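D-glyceraldehyde dehydrogenase (NADP(+)) (Thermoplasma acidophilum, PDB 5IZD) oxidises D-glyceraldehyde to (R)-glycerate with NADP(+) in the non-phosphorylated Entner-Doudoroff pathway, working as a homotetramer built as a dimer of dimers. Local coordinates at residues H129-Q134 / V475-K480; A252-W257 / Y412-D417; R427-E432 / T448-T453. All blocks are in the same frame, centred on the assembly; numbering follows the deposited sequence.

Contact 1 joins residues 129-134 to 475-480 in the arm that reaches out from the body of the subunit, and its two segments bracket the other contacts along the chain. Contact 2, in the mostly parallel sheet of the catalytic domain, lies wholly earlier in the chain than contact 3, and helix 418-427 connects the two. Strands 410-414 and 432-435, reached by these contacts, are neighbours in that sheet. The centres of contacts 2 and 3 lie 16 Å apart, and they touch: Pro-253 packs on Phe-430 and Met-255 on Ile-428. Contact 1 stands 54 Å from contact 2 and 42 Å from contact 3, centre to centre. Contacts 1 and 3 both meet the second subunit, whereas contact 2 is domain core.

Contact 1: H129-Q134 / V475-K480; sequences HRKIFQ and VDYSGK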
loop_
_atom_site.group_PDB
_atom_site.type_symbol
_atom_site.label_atom_id
_atom_site.label_comp_id
_atom_site.label_asym_id
_atom_site.label_seq_id
_atom_site.Cartn_x
_atom_site.Cartn_y
_atom_site.Cartn_z
ATOM N N HIS A 129 21.199 -6.115 -11.863
ATOM C CA HIS A 129 22.074 -5.363 -10.961
ATOM C C HIS A 129 21.736 -3.866 -10.893
ATOM O O HIS A 129 22.628 -3.038 -10.753
ATOM C CB HIS A 129 23.535 -5.602 -11.336
ATOM C CG HIS A 129 24.043 -6.927 -10.883
ATOM N ND1 HIS A 129 23.590 -8.106 -11.424
ATOM C CD2 HIS A 129 24.917 -7.269 -9.908
ATOM C CE1 HIS A 129 24.203 -9.126 -10.844
ATOM N NE2 HIS A 129 25.003 -8.642 -9.909
ATOM N N ARG A 130 20.442 -3.577 -11.016
ATOM C CA ARG A 130 19.877 -2.256 -10.892
ATOM C C ARG A 130 18.635 -2.315 -9.994
ATOM O O ARG A 130 17.842 -3.268 -10.081
ATOM C CB ARG A 130 19.470 -1.719 -12.256
ATOM C CG ARG A 130 20.638 -1.145 -13.031
ATOM C CD ARG A 130 20.235 -0.799 -14.455
ATOM N NE ARG A 130 21.383 -0.291 -15.183
ATOM C CZ ARG A 130 21.342 0.321 -16.356
ATOM N NH1 ARG A 130 20.202 0.477 -17.014
ATOM N NH2 ARG A 130 22.472 0.728 -16.904
ATOM N N LYS A 131 18.482 -1.303 -9.164
ATOM C CA LYS A 131 17.254 -1.091 -8.366
ATOM C C LYS A 131 16.867 0.381 -8.439
ATOM O O LYS A 131 17.695 1.246 -8.741
ATOM C CB LYS A 131 17.431 -1.520 -6.886
ATOM C CG LYS A 131 17.699 -3.030 -6.673
ATOM C CD LYS A 131 16.475 -3.879 -7.040
ATOM C CE LYS A 131 16.655 -5.384 -6.920
ATOM N NZ LYS A 131 17.576 -5.949 -7.956
ATOM N N ILE A 132 15.606 0.658 -8.148
ATOM C CA ILE A 132 15.105 2.025 -8.051
ATOM C C ILE A 132 14.559 2.238 -6.622
ATOM O O ILE A 132 13.613 1.594 -6.212
ATOM C CB ILE A 132 14.065 2.275 -9.143
ATOM C CG1 ILE A 132 14.700 2.079 -10.511
ATOM C CG2 ILE A 132 13.497 3.708 -9.035
ATOM C CD1 ILE A 132 13.684 2.094 -11.632
ATOM N N PHE A 133 15.208 3.102 -5.859
ATOM C CA PHE A 133 14.812 3.366 -4.485
ATOM C C PHE A 133 13.899 4.585 -4.500
ATOM O O PHE A 133 14.249 5.665 -5.025
ATOM C CB PHE A 133 16.038 3.561 -3.604
ATOM C CG PHE A 133 16.916 2.366 -3.549
ATOM C CD1 PHE A 133 16.593 1.295 -2.742
ATOM C CD2 PHE A 133 18.009 2.233 -4.411
ATOM C CE1 PHE A 133 17.365 0.132 -2.756
ATOM C CE2 PHE A 133 18.811 1.106 -4.381
ATOM C CZ PHE A 133 18.481 0.043 -3.549
ATOM N N GLN A 134 12.719 4.452 -3.917
ATOM C CA GLN A 134 11.833 5.621 -3.830
ATOM C C GLN A 134 11.685 6.081 -2.408
ATOM O O GLN A 134 11.078 5.414 -1.636
ATOM C CB GLN A 134 10.513 5.277 -4.484
ATOM C CG GLN A 134 10.737 4.929 -5.945
ATOM C CD GLN A 134 9.512 4.487 -6.652
ATOM O OE1 GLN A 134 8.732 3.686 -6.141
ATOM N NE2 GLN A 134 9.320 4.995 -7.852
ATOM N N VAL A 475 20.080 3.039 -9.128
ATOM C CA VAL A 475 21.454 2.650 -8.864
ATOM C C VAL A 475 21.807 1.473 -9.756
ATOM O O VAL A 475 21.023 0.548 -9.850
ATOM C CB VAL A 475 21.670 2.241 -7.392
ATOM C CG1 VAL A 475 23.133 1.846 -7.184
ATOM C CG2 VAL A 475 21.355 3.390 -6.428
ATOM N N ASP A 476 22.989 1.531 -10.384
ATOM C CA ASP A 476 23.578 0.395 -11.108
ATOM C C ASP A 476 24.774 -0.102 -10.308
ATOM O O ASP A 476 25.752 0.567 -10.165
ATOM C CB ASP A 476 23.999 0.822 -12.509
ATOM C CG ASP A 476 24.473 -0.370 -13.403
ATOM O OD1 ASP A 476 25.342 -1.154 -12.962
ATOM O OD2 ASP A 476 24.002 -0.507 -14.551
ATOM N N TYR A 477 24.706 -1.328 -9.842
ATOM C CA TYR A 477 25.796 -1.947 -9.107
ATOM C C TYR A 477 26.352 -3.225 -9.778
ATOM O O TYR A 477 26.909 -4.109 -9.128
ATOM C CB TYR A 477 25.338 -2.272 -7.714
ATOM C CG TYR A 477 24.043 -3.024 -7.612
ATOM C CD1 TYR A 477 22.838 -2.329 -7.540
ATOM C CD2 TYR A 477 24.010 -4.442 -7.544
ATOM C CE1 TYR A 477 21.634 -2.999 -7.436
ATOM C CE2 TYR A 477 22.812 -5.121 -7.416
ATOM C CZ TYR A 477 21.628 -4.381 -7.347
ATOM O OH TYR A 477 20.403 -4.974 -7.197
ATOM N N SER A 478 26.235 -3.308 -11.089
ATOM C CA SER A 478 26.866 -4.397 -11.846
ATOM C C SER A 478 28.388 -4.413 -11.667
ATOM O O SER A 478 28.958 -5.500 -11.750
ATOM C CB SER A 478 26.507 -4.298 -13.333
ATOM O OG SER A 478 27.158 -3.198 -13.927
ATOM N N GLY A 479 29.006 -3.234 -11.478
ATOM C CA GLY A 479 30.456 -3.044 -11.500
ATOM C C GLY A 479 31.140 -3.321 -12.866
ATOM O O GLY A 479 32.346 -3.472 -12.929
ATOM N N LYS A 480 30.359 -3.384 -13.944
ATOM C CA LYS A 480 30.810 -3.795 -15.272
ATOM C C LYS A 480 30.680 -2.577 -16.220
ATOM O O LYS A 480 29.986 -1.610 -15.896
ATOM C CB LYS A 480 29.958 -4.980 -15.788
ATOM C CG LYS A 480 30.232 -6.337 -15.112
#
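Lys-131 and Val-475, with Arg-130 and Asp-476 beside them, pair strands 130-145 and 468-476 antiparallel in the oligomerisation arm. At the hydrogen-bonded pair, Val-475 N reaches Lys-131 O at 3.0 Å and Lys-131 N returns a longer bond to Val-475 O. On the same face as these two side chains, Phe-133 brings its ring edge to Val-475 CG2. Beyond the end of the later strand, Tyr-477 N still holds His-129 O (2.8 Å). The same oxygen sits over the centre of the Tyr-477 ring, 3.2 Å above its plane, because chi1 of 50° puts CG between the backbone N and the carbonyl carbon and folds the ring back over the neighbouring strand. There its OH takes a bond from Lys-131 NZ at 3.1 Å; the lysine chain bends at chi2 and chi4 to arrive, and the same ammonium forms a salt bridge with Glu-426 of the third subunit. The His-129 ring meets the Tyr-477 ring obliquely, CD2 to CD2 3.8 Å, while its NE2 is bonded to Glu-423 of that third subunit.

On the other face, the extended Arg-130 grips Asp-476 side-on: NE (2.7 Å) and NH2 (3.1 Å) both converge on OD2, the guanidinium turned 75° from the carboxylate plane. Asp-476 OD1 accepts from Ser-478 N and OG, the former bond closing an Asx turn, and with both oxygens engaged the carboxylate is held against rotation. Val-475 also pairs in parallel with a strand of the second subunit, a sheet continued across the interface as is characteristic of the aldehyde dehydrogenase oligomerisation domain.

Contact 2: A252-W257 / Y412-D417; sequences APFMVW and YLFTKD
Four backbone hydrogen bonds join strands 252-256 and 410-414 in parallel, running on to Trp-257. Met-255 bonds in both directions: its N gives to Tyr-412 O at 2.8 Å, and its O takes Phe-414 N. Tyr-412 N to Pro-253 O and Trp-257 N to Phe-414 O continue the pattern on either side. The Leu-413 CA-H also points at Met-255 O, 3.3 Å from CA to oxygen.

Aromatic packing fills one face. The Phe-254 ring adjoins those of Tyr-412 and Phe-414, tilted from them by 27° and 17°, each pair slid so far apart that overlap is slight. CD2 of Phe-254 rests on Tyr-412 CB (3.5 Å), and its CZ reaches Phe-414 CE1 (3.8 Å). With CG anti to the backbone N, chi1 -162°, the Phe-254 ring swings over to the other strand. Helix 262-274 packs on this cluster, as helices flank the mostly parallel sheet in the alpha/beta catalytic domain of aldehyde dehydrogenases. Tyr-412 OH bonds to Ile-282 O, next in sequence to Cys-281, the catalytic cysteine by similarity.

Aliphatic packing occupies the other face, where Met-255 CB meets Leu-413 CD1 at 4.1 Å. Separately, a bend at chi3 rests the Met-255 methyl against a backbone carbonyl, CE to Tyr-412 O 3.3 Å. Past the strand ends the Trp-257 and Thr-415 side chains run alongside each other in van der Waals contact, CD1 to OG1 3.8 Å.

Of the polar groups here, Thr-415 OG1 accepts from Asp-417 N in an ST turn and is also bonded to Asp-259, while Asp-417 caps helix 418-427 through Asn-419 N.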
loop_
_atom_site.group_PDB
_atom_site.type_symbol
_atom_site.label_atom_id
_atom_site.label_comp_id
_atom_site.label_asym_id
_atom_site.label_seq_id
_atom_site.Cartn_x
_atom_site.Cartn_y
_atom_site.Cartn_z
ATOM N N ALA A 252 -23.377 21.071 -0.269
ATOM C CA ALA A 252 -23.771 19.710 -0.041
ATOM C C ALA A 252 -25.265 19.460 -0.249
ATOM O O ALA A 252 -26.092 20.103 0.426
ATOM C CB ALA A 252 -23.376 19.293 1.362
ATOM N N PRO A 253 -25.615 18.553 -1.194
ATOM C CA PRO A 253 -27.009 18.148 -1.233
ATOM C C PRO A 253 -27.356 17.184 -0.094
ATOM O O PRO A 253 -26.579 16.271 0.208
ATOM C CB PRO A 253 -27.132 17.428 -2.595
ATOM C CG PRO A 253 -25.798 16.780 -2.813
ATOM C CD PRO A 253 -24.782 17.732 -2.095
ATOM N N PHE A 254 -28.544 17.370 0.464
ATOM C CA PHE A 254 -29.110 16.527 1.497
ATOM C C PHE A 254 -30.333 15.794 0.913
ATOM O O PHE A 254 -31.400 16.406 0.696
ATOM C CB PHE A 254 -29.508 17.396 2.683
ATOM C CG PHE A 254 -29.694 16.641 3.966
ATOM C CD1 PHE A 254 -30.849 15.905 4.189
ATOM C CD2 PHE A 254 -28.710 16.639 4.934
ATOM C CE1 PHE A 254 -31.024 15.203 5.372
ATOM C CE2 PHE A 254 -28.869 15.919 6.100
ATOM C CZ PHE A 254 -30.023 15.202 6.325
ATOM N N MET A 255 -30.200 14.475 0.718
ATOM C CA MET A 255 -31.170 13.709 -0.055
ATOM C C MET A 255 -31.906 12.711 0.840
ATOM O O MET A 255 -31.278 11.897 1.501
ATOM C CB MET A 255 -30.414 12.968 -1.185
ATOM C CG MET A 255 -29.832 13.918 -2.233
ATOM S SD MET A 255 -28.554 13.156 -3.288
ATOM C CE MET A 255 -27.183 13.130 -2.129
ATOM N N VAL A 256 -33.228 12.747 0.850
ATOM C CA VAL A 256 -34.045 11.924 1.725
ATOM C C VAL A 256 -35.014 11.169 0.816
ATOM O O VAL A 256 -35.989 11.722 0.306
ATOM C CB VAL A 256 -34.803 12.783 2.753
ATOM C CG1 VAL A 256 -35.610 11.907 3.708
ATOM C CG2 VAL A 256 -33.803 13.693 3.538
ATOM N N TRP A 257 -34.713 9.896 0.612
ATOM C CA TRP A 257 -35.539 9.056 -0.261
ATOM C C TRP A 257 -36.832 8.697 0.494
ATOM O O TRP A 257 -36.926 8.922 1.709
ATOM C CB TRP A 257 -34.739 7.841 -0.723
ATOM C CG TRP A 257 -35.409 7.121 -1.816
ATOM C CD1 TRP A 257 -35.906 5.839 -1.774
ATOM C CD2 TRP A 257 -35.704 7.620 -3.139
ATOM N NE1 TRP A 257 -36.485 5.522 -2.967
ATOM C CE2 TRP A 257 -36.363 6.577 -3.831
ATOM C CE3 TRP A 257 -35.448 8.817 -3.806
ATOM C CZ2 TRP A 257 -36.793 6.710 -5.165
ATOM C CZ3 TRP A 257 -35.888 8.981 -5.095
ATOM C CH2 TRP A 257 -36.559 7.917 -5.782
ATOM N N TYR A 412 -25.245 13.995 1.582
ATOM C CA TYR A 412 -25.982 13.224 2.591
ATOM C C TYR A 412 -27.115 12.481 1.924
ATOM O O TYR A 412 -27.808 13.046 1.074
ATOM C CB TYR A 412 -26.559 14.112 3.721
ATOM C CG TYR A 412 -25.493 14.917 4.445
ATOM C CD1 TYR A 412 -25.095 16.128 3.958
ATOM C CD2 TYR A 412 -24.908 14.455 5.616
ATOM C CE1 TYR A 412 -24.116 16.893 4.606
ATOM C CE2 TYR A 412 -23.884 15.199 6.271
ATOM C CZ TYR A 412 -23.485 16.405 5.753
ATOM O OH TYR A 412 -22.464 17.125 6.313
ATOM N N LEU A 413 -27.332 11.244 2.336
ATOM C CA LEU A 413 -28.394 10.411 1.742
ATOM C C LEU A 413 -29.080 9.592 2.831
ATOM O O LEU A 413 -28.380 8.894 3.551
ATOM C CB LEU A 413 -27.746 9.450 0.732
ATOM C CG LEU A 413 -28.640 8.366 0.108
ATOM C CD1 LEU A 413 -29.775 8.973 -0.693
ATOM C CD2 LEU A 413 -27.769 7.443 -0.749
ATOM N N PHE A 414 -30.401 9.610 2.913
ATOM C CA PHE A 414 -31.130 8.765 3.825
ATOM C C PHE A 414 -32.039 7.842 3.046
ATOM O O PHE A 414 -32.916 8.300 2.327
ATOM C CB PHE A 414 -31.919 9.595 4.840
ATOM C CG PHE A 414 -31.045 10.109 5.951
ATOM C CD1 PHE A 414 -30.148 11.128 5.714
ATOM C CD2 PHE A 414 -31.028 9.472 7.186
ATOM C CE1 PHE A 414 -29.257 11.535 6.705
ATOM C CE2 PHE A 414 -30.161 9.876 8.186
ATOM C CZ PHE A 414 -29.258 10.888 7.931
ATOM N N THR A 415 -31.820 6.545 3.190
ATOM C CA THR A 415 -32.595 5.542 2.506
ATOM C C THR A 415 -32.279 4.200 3.131
ATOM O O THR A 415 -31.219 4.063 3.732
ATOM C CB THR A 415 -32.180 5.419 0.999
ATOM O OG1 THR A 415 -33.049 4.519 0.309
ATOM C CG2 THR A 415 -30.764 4.905 0.826
ATOM N N LYS A 416 -33.156 3.218 2.912
ATOM C CA LYS A 416 -32.968 1.841 3.360
ATOM C C LYS A 416 -32.726 0.952 2.139
ATOM O O LYS A 416 -32.559 -0.262 2.290
ATOM C CB LYS A 416 -34.185 1.366 4.170
ATOM N N ASP A 417 -32.677 1.503 0.925
ATOM C CA ASP A 417 -32.565 0.636 -0.273
ATOM C C ASP A 417 -31.092 0.401 -0.598
ATOM O O ASP A 417 -30.375 1.359 -0.924
ATOM C CB ASP A 417 -33.279 1.256 -1.451
ATOM C CG ASP A 417 -33.268 0.389 -2.707
ATOM O OD1 ASP A 417 -32.430 -0.517 -2.929
ATOM O OD2 ASP A 417 -34.142 0.684 -3.510
#

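Contact 3: R427-E432 / T448-T453; sequences RIRFGE and TGFRMT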
loop_
_atom_site.group_PDB
_atom_site.type_symbol
_atom_site.label_atom_id
_atom_site.label_comp_id
_atom_site.label_asym_id
_atom_site.label_seq_id
_atom_site.Cartn_x
_atom_site.Cartn_y
_atom_site.Cartn_z
ATOM N N ARG A 427 -22.273 7.087 -8.298
ATOM C CA ARG A 427 -22.981 8.033 -9.146
ATOM C C ARG A 427 -23.053 9.470 -8.503
ATOM O O ARG A 427 -23.231 10.459 -9.234
ATOM C CB ARG A 427 -24.356 7.478 -9.536
ATOM C CG ARG A 427 -24.326 6.265 -10.500
ATOM C CD ARG A 427 -24.271 6.743 -11.949
ATOM N NE ARG A 427 -23.806 5.776 -12.940
ATOM C CZ ARG A 427 -24.091 5.833 -14.241
ATOM N NH1 ARG A 427 -24.877 6.779 -14.721
ATOM N NH2 ARG A 427 -23.596 4.929 -15.070
ATOM N N ILE A 428 -22.885 9.568 -7.172
ATOM C CA ILE A 428 -22.838 10.877 -6.457
ATOM C C ILE A 428 -21.403 11.316 -6.465
ATOM O O ILE A 428 -20.553 10.776 -5.724
ATOM C CB ILE A 428 -23.376 10.825 -4.989
ATOM C CG1 ILE A 428 -24.851 10.415 -4.943
ATOM C CG2 ILE A 428 -23.164 12.155 -4.263
ATOM C CD1 ILE A 428 -25.789 11.511 -5.366
ATOM N N ARG A 429 -21.135 12.301 -7.318
ATOM C CA ARG A 429 -19.774 12.659 -7.628
ATOM C C ARG A 429 -19.340 13.717 -6.664
ATOM O O ARG A 429 -19.095 14.873 -7.072
ATOM C CB ARG A 429 -19.671 13.122 -9.065
ATOM C CG ARG A 429 -19.953 12.024 -10.076
ATOM C CD ARG A 429 -18.739 11.154 -10.315
ATOM N NE ARG A 429 -17.712 11.856 -11.048
ATOM C CZ ARG A 429 -16.485 11.375 -11.276
ATOM N NH1 ARG A 429 -16.129 10.183 -10.829
ATOM N NH2 ARG A 429 -15.598 12.095 -11.948
ATOM N N PHE A 430 -19.291 13.324 -5.383
ATOM C CA PHE A 430 -18.892 14.215 -4.276
ATOM C C PHE A 430 -17.801 13.492 -3.516
ATOM O O PHE A 430 -17.755 12.257 -3.535
ATOM C CB PHE A 430 -20.075 14.545 -3.365
ATOM C CG PHE A 430 -20.909 15.647 -3.908
ATOM C CD1 PHE A 430 -21.736 15.426 -5.007
ATOM C CD2 PHE A 430 -20.807 16.930 -3.391
ATOM C CE1 PHE A 430 -22.458 16.458 -5.585
ATOM C CE2 PHE A 430 -21.523 17.974 -3.959
ATOM C CZ PHE A 430 -22.359 17.735 -5.058
ATOM N N GLY A 431 -16.926 14.262 -2.888
ATOM C CA GLY A 431 -15.798 13.689 -2.125
ATOM C C GLY A 431 -16.230 12.940 -0.885
ATOM O O GLY A 431 -15.581 11.945 -0.522
ATOM N N GLU A 432 -17.327 13.370 -0.264
ATOM C CA GLU A 432 -17.886 12.670 0.897
ATOM C C GLU A 432 -19.385 12.443 0.758
ATOM O O GLU A 432 -20.138 13.380 0.441
ATOM C CB GLU A 432 -17.601 13.415 2.213
ATOM C CG GLU A 432 -16.140 13.723 2.413
ATOM C CD GLU A 432 -15.825 14.500 3.670
ATOM O OE1 GLU A 432 -14.649 14.376 4.076
ATOM O OE2 GLU A 432 -16.666 15.302 4.209
ATOM N N THR A 448 -11.819 15.658 0.881
ATOM C CA THR A 448 -11.480 16.110 -0.447
ATOM C C THR A 448 -12.783 16.267 -1.226
ATOM O O THR A 448 -13.879 15.969 -0.736
ATOM C CB THR A 448 -10.527 15.040 -1.118
ATOM O OG1 THR A 448 -9.902 15.572 -2.288
ATOM C CG2 THR A 448 -11.298 13.783 -1.484
ATOM N N GLY A 449 -12.677 16.696 -2.467
ATOM C CA GLY A 449 -13.842 16.743 -3.320
ATOM C C GLY A 449 -13.549 16.940 -4.764
ATOM O O GLY A 449 -12.393 16.965 -5.168
ATOM N N PHE A 450 -14.622 17.073 -5.524
ATOM C CA PHE A 450 -14.579 17.218 -6.981
ATOM C C PHE A 450 -14.822 18.673 -7.356
ATOM O O PHE A 450 -15.307 19.476 -6.528
ATOM C CB PHE A 450 -15.684 16.346 -7.667
ATOM C CG PHE A 450 -15.502 14.872 -7.483
ATOM C CD1 PHE A 450 -15.808 14.276 -6.283
ATOM C CD2 PHE A 450 -14.963 14.081 -8.514
ATOM C CE1 PHE A 450 -15.592 12.912 -6.094
ATOM C CE2 PHE A 450 -14.742 12.710 -8.344
ATOM C CZ PHE A 450 -15.091 12.123 -7.139
ATOM N N ARG A 451 -14.542 18.992 -8.621
ATOM C CA ARG A 451 -14.917 20.253 -9.226
ATOM C C ARG A 451 -14.261 21.429 -8.439
ATOM O O ARG A 451 -13.072 21.408 -8.235
ATOM C CB ARG A 451 -16.423 20.333 -9.404
ATOM C CG ARG A 451 -16.899 19.350 -10.503
ATOM C CD ARG A 451 -18.381 19.327 -10.715
ATOM N NE ARG A 451 -19.174 18.986 -9.510
ATOM C CZ ARG A 451 -19.333 17.749 -8.978
ATOM N NH1 ARG A 451 -18.718 16.657 -9.482
ATOM N NH2 ARG A 451 -20.101 17.598 -7.907
ATOM N N MET A 452 -15.018 22.385 -7.921
ATOM C CA MET A 452 -14.372 23.567 -7.338
ATOM C C MET A 452 -13.924 23.393 -5.902
ATOM O O MET A 452 -13.532 24.390 -5.281
ATOM C CB MET A 452 -15.266 24.827 -7.473
ATOM C CG MET A 452 -15.514 25.349 -8.888
ATOM S SD MET A 452 -14.021 25.569 -9.859
ATOM C CE MET A 452 -13.306 26.938 -8.915
ATOM N N THR A 453 -13.874 22.177 -5.385
ATOM C CA THR A 453 -13.537 21.908 -4.019
ATOM C C THR A 453 -12.072 22.276 -3.713
ATOM O O THR A 453 -11.760 22.698 -2.618
ATOM C CB THR A 453 -13.739 20.422 -3.626
ATOM O OG1 THR A 453 -15.098 19.978 -3.887
ATOM C CG2 THR A 453 -13.385 20.212 -2.114
#
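Segments 427-432 and 448-453 run nearly opposite ways without regular structure, and their CA atoms come nearest at Gly-431 and Gly-449, 3.8 Å apart. The Gly-431 CA-H points at Thr-448 O, at 3.3 Å from CA to oxygen, and a side chain on this glycine would collide with that carbonyl.

The chief polar link is made by Arg-451, whose NH1 and NH2 close end-on on a single atom, Arg-429 O, each at 3.0 Å. The oxygen lies 16° out of the guanidinium plane, and both N-H bonds are rather bent. A turn at chi3 (-58°) in the arginine chain carries its head across to the carbonyl, which belongs to the central residue of an inverse gamma turn. NH2 has a second acceptor, Tyr-407 O, and lies over the rim of one face of the Phe-430 ring, 3.5 Å from CE1; as a cation-pi pair this is long and at most weakly attractive. With an alanine in place of Arg-451, Arg-429 O would probably lose both of these donors, and Tyr-407 O its bond from NH2.

Phe-450 wedges in beside this grip. Its CE2 stands 3.6 Å above the centre of the Arg-429 guanidinium, with the two planes 49° apart, while Gly-431 N approaches the ring edge in plane and Phe-430 O comes to 3.4 Å from CE1. Arg-429 NH2 itself bonds to Pro-138 O of the second subunit. Phe-450 O is held by both N and OG1 of Thr-453. The Thr-448 side chain is about 7 Å from that of Glu-247, the predicted proton acceptor. Both loops border strand 432-435, the edge of the catalytic-domain sheet, where a strand of the second subunit pairs in parallel at Glu-432, as in aldehyde dehydrogenases.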